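Local coordinates for gamma-glutamyltranspeptidase (Ggt) (Helicobacter pylori 26695, PDB 5BPK), which is a gamma-glutamyltranspeptidase of the Ntn-hydrolase superfamily, which probably cleaves gamma-glutamyl compounds such as glutathione and passes the gamma-glutamyl group to water or an acceptor, at residues T139-E144 with A257-K262; G80-G85 with A217-Q222. All blocks are in the same frame, centred on the assembly; numbering follows the deposited sequence.

Interaction 1: residues T139-E144 with A257-K262; sequences TVAGME and ASYNVK
Tyr259 OH is hydrogen-bonded to the carbonyl oxygen of Arg103, and the backbone N of Ala141 to the hydroxyl of Tyr232, so that hydroxyl and that N-H find their partners beyond the two segments. Between 139-144 and 257-262 themselves no hydrogen bond forms, and the contact is apolar. Its centre is the methyl of Ala141, whose CB lies 3.7 Å from Tyr259 CD2 and 3.8 Å from Tyr259 CE2. The methyl sits by the CD2-CE2 bond, approaching the ring obliquely. With CG anti to the backbone N (chi1 -178°), the tyrosine carries its ring to the helix and its hydroxyl on to Arg103. Val261 adds the second half of the grip through one branch. Its CG1 approaches Ala141 CB to 3.8 Å, and it also rests on the helix backbone, with Ala141 C 3.6 Å from Val261 CG1 and Gly142 N at 3.6 Å from that same methyl. Small residues suit the helix surface here: the alanine methyl fits into the corner formed by the Tyr259 ring and Val261 CG1, and the bare backbone at Gly142 leaves its N open to that branch. The CA atoms of Gly142 and Val261 are 6.2 Å apart. The aromatic and beta-branched partners supply breadth from a segment without regular structure. Alternation along that segment turns Tyr259 and Val261 to the helix and Asn260 away from it, where Asn260 OD1 bonds Lys105 NZ and its backbone O meets Arg69 of the second chain. The contact therefore joins the first turn of helix 139-150 to the link between helix 253-257 and strand 262-271. Strand 97-102 lies beside both parts, Phe102 touching Thr139, Met143 and Val261, while helix 229-232 packs on Val140.

Interaction 2: residues G80-G85 with A217-Q222; sequences GNIGGG and AKTLNQ
The closer part of this buried contact is a slanting approach of methyls, Ile82 CD1 lying 3.8 Å from Thr219 CG2. A chi1 of 61° sets Ile82 CG1 between its own backbone N and carbonyl carbon, and the extended chi2 then sends CD1 out to the helix. The length of isoleucine matters, because the CA atoms of Ile82 and Thr219 stand about 9.6 Å apart. Threonine suits the other side: its methyl meets CD1, while OG1 lies within hydrogen-bonding distance of Asp215 O and of Ala33 O of the second chain, the stronger partner; its one hydrogen can fully serve only one. The other branch packs more loosely, Ile82 CG2 being 4.3 Å from Leu220 CD2, and both residues also lean on helix 61-75. Farther round helix 214-226, Lys218 is exposed and Asn221 partly so.

Within the loop, Gly84 N donates to Asn81 OD1 at 2.9 Å, a bent bond (131° at the hydrogen) that comes from above the amide's carbonyl plane. Lacking a CB, Gly84 can lie this near. The bond makes an Asx motif, placed just ahead of strand 85-91, whose sheet continues into the second chain, consistent with the two-chain core of an Ntn-hydrolase.

How the interactions relate
Interactions 1 and 2 are centred 13 Å apart and meet directly where helix 139-150 begins. Thr139 OG1 lies 2.8 Å from Asn81 OD1, probably a hydrogen bond, so the oxygen that receives Gly84 N would have a second partner. Thr139 N probably also bonds Gly84 O, at 3.1 Å. Alongside, Val140 CG2 packs 3.8 Å from Ile82 CB, so successive helix residues hold the glycine-rich loop by polar and apolar means. The segments alternate along the chain, tying sequence-distant parts together. The bound 4UD, a dihydro-oxazolyl amino acid, is about 12 Å from the side chain of Tyr259, so this residue does not touch the ligand.

Interaction 1: residues T139-E144 with A257-K262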
loop_
_atom_site.group_PDB
_atom_site.type_symbol
_atom_site.label_atom_id
_atom_site.label_comp_id
_atom_site.label_asym_id
_atom_site.label_seq_id
_atom_site.Cartn_x
_atom_site.Cartn_y
_atom_site.Cartn_z
ATOM N N THR A 139 -0.294 -11.748 5.328
ATOM C CA THR A 139 -0.926 -11.936 4.013
ATOM C C THR A 139 -1.735 -13.217 3.867
ATOM O O THR A 139 -2.857 -13.170 3.392
ATOM C CB THR A 139 0.102 -11.840 2.895
ATOM O OG1 THR A 139 0.609 -10.501 2.888
ATOM C CG2 THR A 139 -0.486 -12.200 1.514
ATOM N N VAL A 140 -1.171 -14.356 4.262
ATOM C CA VAL A 140 -1.879 -15.616 4.060
ATOM C C VAL A 140 -3.179 -15.647 4.884
ATOM O O VAL A 140 -4.247 -16.076 4.394
ATOM C CB VAL A 140 -0.991 -16.826 4.379
ATOM C CG1 VAL A 140 -1.800 -18.107 4.335
ATOM C CG2 VAL A 140 0.192 -16.888 3.377
ATOM N N ALA A 141 -3.092 -15.155 6.114
ATOM C CA ALA A 141 -4.261 -15.040 6.983
ATOM C C ALA A 141 -5.311 -14.089 6.392
ATOM O O ALA A 141 -6.517 -14.341 6.498
ATOM C CB ALA A 141 -3.841 -14.597 8.372
ATOM N N GLY A 142 -4.846 -13.003 5.772
ATOM C CA GLY A 142 -5.735 -12.033 5.157
ATOM C C GLY A 142 -6.466 -12.610 3.962
ATOM O O GLY A 142 -7.682 -12.417 3.817
ATOM N N MET A 143 -5.733 -13.311 3.094
ATOM C CA MET A 143 -6.359 -13.939 1.929
ATOM C C MET A 143 -7.433 -14.922 2.359
ATOM O O MET A 143 -8.545 -14.902 1.819
ATOM C CB MET A 143 -5.330 -14.661 1.050
ATOM C CG MET A 143 -4.296 -13.757 0.379
ATOM S SD MET A 143 -4.950 -12.450 -0.679
ATOM C CE MET A 143 -4.630 -11.016 0.326
ATOM N N GLU A 144 -7.121 -15.762 3.344
ATOM C CA GLU A 144 -8.087 -16.761 3.792
ATOM C C GLU A 144 -9.309 -16.117 4.460
ATOM O O GLU A 144 -10.453 -16.531 4.228
ATOM C CB GLU A 144 -7.444 -17.770 4.742
ATOM C CG GLU A 144 -8.387 -18.915 5.083
ATOM C CD GLU A 144 -7.777 -19.915 6.031
ATOM O OE1 GLU A 144 -7.320 -20.961 5.543
ATOM O OE2 GLU A 144 -7.751 -19.644 7.255
ATOM N N ALA A 257 1.279 -18.933 15.351
ATOM C CA ALA A 257 0.011 -19.511 15.810
ATOM C C ALA A 257 -0.942 -18.470 16.410
ATOM O O ALA A 257 -2.157 -18.696 16.458
ATOM C CB ALA A 257 0.271 -20.643 16.815
ATOM N N SER A 258 -0.386 -17.341 16.861
ATOM C CA SER A 258 -1.177 -16.249 17.438
ATOM C C SER A 258 -1.476 -15.084 16.470
ATOM O O SER A 258 -2.125 -14.098 16.870
ATOM C CB SER A 258 -0.518 -15.715 18.716
ATOM O OG SER A 258 0.759 -15.143 18.491
ATOM N N TYR A 259 -1.058 -15.195 15.212
ATOM C CA TYR A 259 -1.331 -14.122 14.248
ATOM C C TYR A 259 -2.829 -14.069 13.978
ATOM O O TYR A 259 -3.445 -15.094 13.665
ATOM C CB TYR A 259 -0.579 -14.248 12.901
ATOM C CG TYR A 259 -0.939 -13.036 12.082
ATOM C CD1 TYR A 259 -0.261 -11.842 12.273
ATOM C CD2 TYR A 259 -2.068 -13.030 11.262
ATOM C CE1 TYR A 259 -0.638 -10.698 11.622
ATOM C CE2 TYR A 259 -2.471 -11.876 10.604
ATOM C CZ TYR A 259 -1.750 -10.711 10.800
ATOM O OH TYR A 259 -2.142 -9.558 10.179
ATOM N N ASN A 260 -3.390 -12.865 14.077
ATOM C CA ASN A 260 -4.814 -12.627 13.909
ATOM C C ASN A 260 -5.066 -11.476 12.935
ATOM O O ASN A 260 -4.471 -10.412 13.092
ATOM C CB ASN A 260 -5.464 -12.312 15.282
ATOM C CG ASN A 260 -4.747 -11.170 16.082
ATOM O OD1 ASN A 260 -3.505 -11.083 16.152
ATOM N ND2 ASN A 260 -5.553 -10.325 16.737
ATOM N N VAL A 261 -5.898 -11.688 11.915
ATOM C CA VAL A 261 -6.447 -10.546 11.156
ATOM C C VAL A 261 -7.475 -9.848 12.029
ATOM O O VAL A 261 -7.947 -10.415 13.014
ATOM C CB VAL A 261 -7.127 -10.940 9.800
ATOM C CG1 VAL A 261 -6.144 -11.681 8.891
ATOM C CG2 VAL A 261 -8.413 -11.742 10.022
ATOM N N LYS A 262 -7.801 -8.609 11.679
ATOM C CA LYS A 262 -8.887 -7.891 12.318
ATOM C C LYS A 262 -9.791 -7.262 11.279
ATOM O O LYS A 262 -9.335 -6.548 10.389
ATOM C CB LYS A 262 -8.350 -6.834 13.262
ATOM C CG LYS A 262 -7.673 -7.475 14.480
ATOM C CD LYS A 262 -7.396 -6.495 15.591
ATOM C CE LYS A 262 -8.658 -5.859 16.143
ATOM N NZ LYS A 262 -8.421 -5.271 17.496
#

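Interaction 2: residues G80-G85 with A217-Q222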
loop_
_atom_site.group_PDB
_atom_site.type_symbol
_atom_site.label_atom_id
_atom_site.label_comp_id
_atom_site.label_asym_id
_atom_site.label_seq_id
_atom_site.Cartn_x
_atom_site.Cartn_y
_atom_site.Cartn_z
ATOM N N GLY A 80 4.579 -8.063 -4.276
ATOM C CA GLY A 80 3.676 -9.191 -4.052
ATOM C C GLY A 80 4.363 -10.204 -3.150
ATOM O O GLY A 80 5.591 -10.354 -3.193
ATOM N N ASN A 81 3.597 -10.880 -2.307
ATOM C CA ASN A 81 4.185 -11.642 -1.211
ATOM C C ASN A 81 3.239 -12.586 -0.504
ATOM O O ASN A 81 2.009 -12.404 -0.535
ATOM C CB ASN A 81 4.706 -10.670 -0.145
ATOM C CG ASN A 81 3.585 -9.917 0.545
ATOM O OD1 ASN A 81 3.060 -10.381 1.573
ATOM N ND2 ASN A 81 3.181 -8.764 -0.030
ATOM N N ILE A 82 3.843 -13.567 0.172
ATOM C CA ILE A 82 3.228 -14.218 1.332
ATOM C C ILE A 82 3.976 -13.916 2.645
ATOM O O ILE A 82 3.498 -14.261 3.718
ATOM C CB ILE A 82 3.078 -15.751 1.142
ATOM C CG1 ILE A 82 4.430 -16.448 0.940
ATOM C CG2 ILE A 82 2.165 -16.041 -0.038
ATOM C CD1 ILE A 82 4.332 -17.961 0.959
ATOM N N GLY A 83 5.149 -13.277 2.562
ATOM C CA GLY A 83 5.940 -12.947 3.761
ATOM C C GLY A 83 5.723 -11.580 4.379
ATOM O O GLY A 83 6.481 -11.180 5.271
ATOM N N GLY A 84 4.693 -10.868 3.921
ATOM C CA GLY A 84 4.389 -9.514 4.394
ATOM C C GLY A 84 2.957 -9.388 4.896
ATOM O O GLY A 84 2.448 -10.265 5.579
ATOM N N GLY A 85 2.296 -8.294 4.538
ATOM C CA GLY A 85 0.952 -8.012 5.031
ATOM C C GLY A 85 0.366 -6.816 4.317
ATOM O O GLY A 85 0.978 -6.245 3.392
ATOM N N ALA A 217 6.514 -23.048 -4.423
ATOM C CA ALA A 217 5.408 -23.911 -4.848
ATOM C C ALA A 217 5.033 -24.905 -3.741
ATOM O O ALA A 217 3.852 -25.147 -3.500
ATOM C CB ALA A 217 5.747 -24.641 -6.160
ATOM N N LYS A 218 6.040 -25.455 -3.059
ATOM C CA LYS A 218 5.804 -26.335 -1.909
ATOM C C LYS A 218 4.989 -25.619 -0.825
ATOM O O LYS A 218 4.043 -26.163 -0.285
ATOM C CB LYS A 218 7.130 -26.828 -1.298
ATOM C CG LYS A 218 7.599 -28.181 -1.762
ATOM C CD LYS A 218 8.787 -28.687 -0.933
ATOM C CE LYS A 218 8.385 -29.188 0.456
ATOM N NZ LYS A 218 9.579 -29.503 1.312
ATOM N N THR A 219 5.376 -24.394 -0.505
ATOM C CA THR A 219 4.668 -23.627 0.521
ATOM C C THR A 219 3.221 -23.331 0.114
ATOM O O THR A 219 2.293 -23.492 0.915
ATOM C CB THR A 219 5.405 -22.327 0.842
ATOM O OG1 THR A 219 6.745 -22.642 1.249
ATOM C CG2 THR A 219 4.690 -21.572 1.950
ATOM N N LEU A 220 3.043 -22.903 -1.132
ATOM C CA LEU A 220 1.713 -22.639 -1.675
ATOM C C LEU A 220 0.857 -23.899 -1.675
ATOM O O LEU A 220 -0.346 -23.845 -1.402
ATOM C CB LEU A 220 1.811 -22.058 -3.086
ATOM C CG LEU A 220 2.418 -20.653 -3.178
ATOM C CD1 LEU A 220 2.548 -20.230 -4.629
ATOM C CD2 LEU A 220 1.604 -19.630 -2.389
ATOM N N ASN A 221 1.483 -25.040 -1.944
ATOM C CA ASN A 221 0.757 -26.315 -1.899
ATOM C C ASN A 221 0.294 -26.698 -0.487
ATOM O O ASN A 221 -0.778 -27.285 -0.330
ATOM C CB ASN A 221 1.589 -27.435 -2.528
ATOM C CG ASN A 221 1.260 -27.653 -3.995
ATOM O OD1 ASN A 221 0.129 -28.005 -4.336
ATOM N ND2 ASN A 221 2.249 -27.478 -4.867
ATOM N N GLN A 222 1.094 -26.368 0.527
ATOM C CA GLN A 222 0.689 -26.547 1.924
ATOM C C GLN A 222 -0.539 -25.701 2.243
ATOM O O GLN A 222 -1.469 -26.157 2.922
ATOM C CB GLN A 222 1.826 -26.191 2.897
ATOM C CG GLN A 222 2.908 -27.240 2.989
ATOM C CD GLN A 222 2.357 -28.590 3.447
ATOM O OE1 GLN A 222 2.196 -29.505 2.643
ATOM N NE2 GLN A 222 2.032 -28.698 4.732
#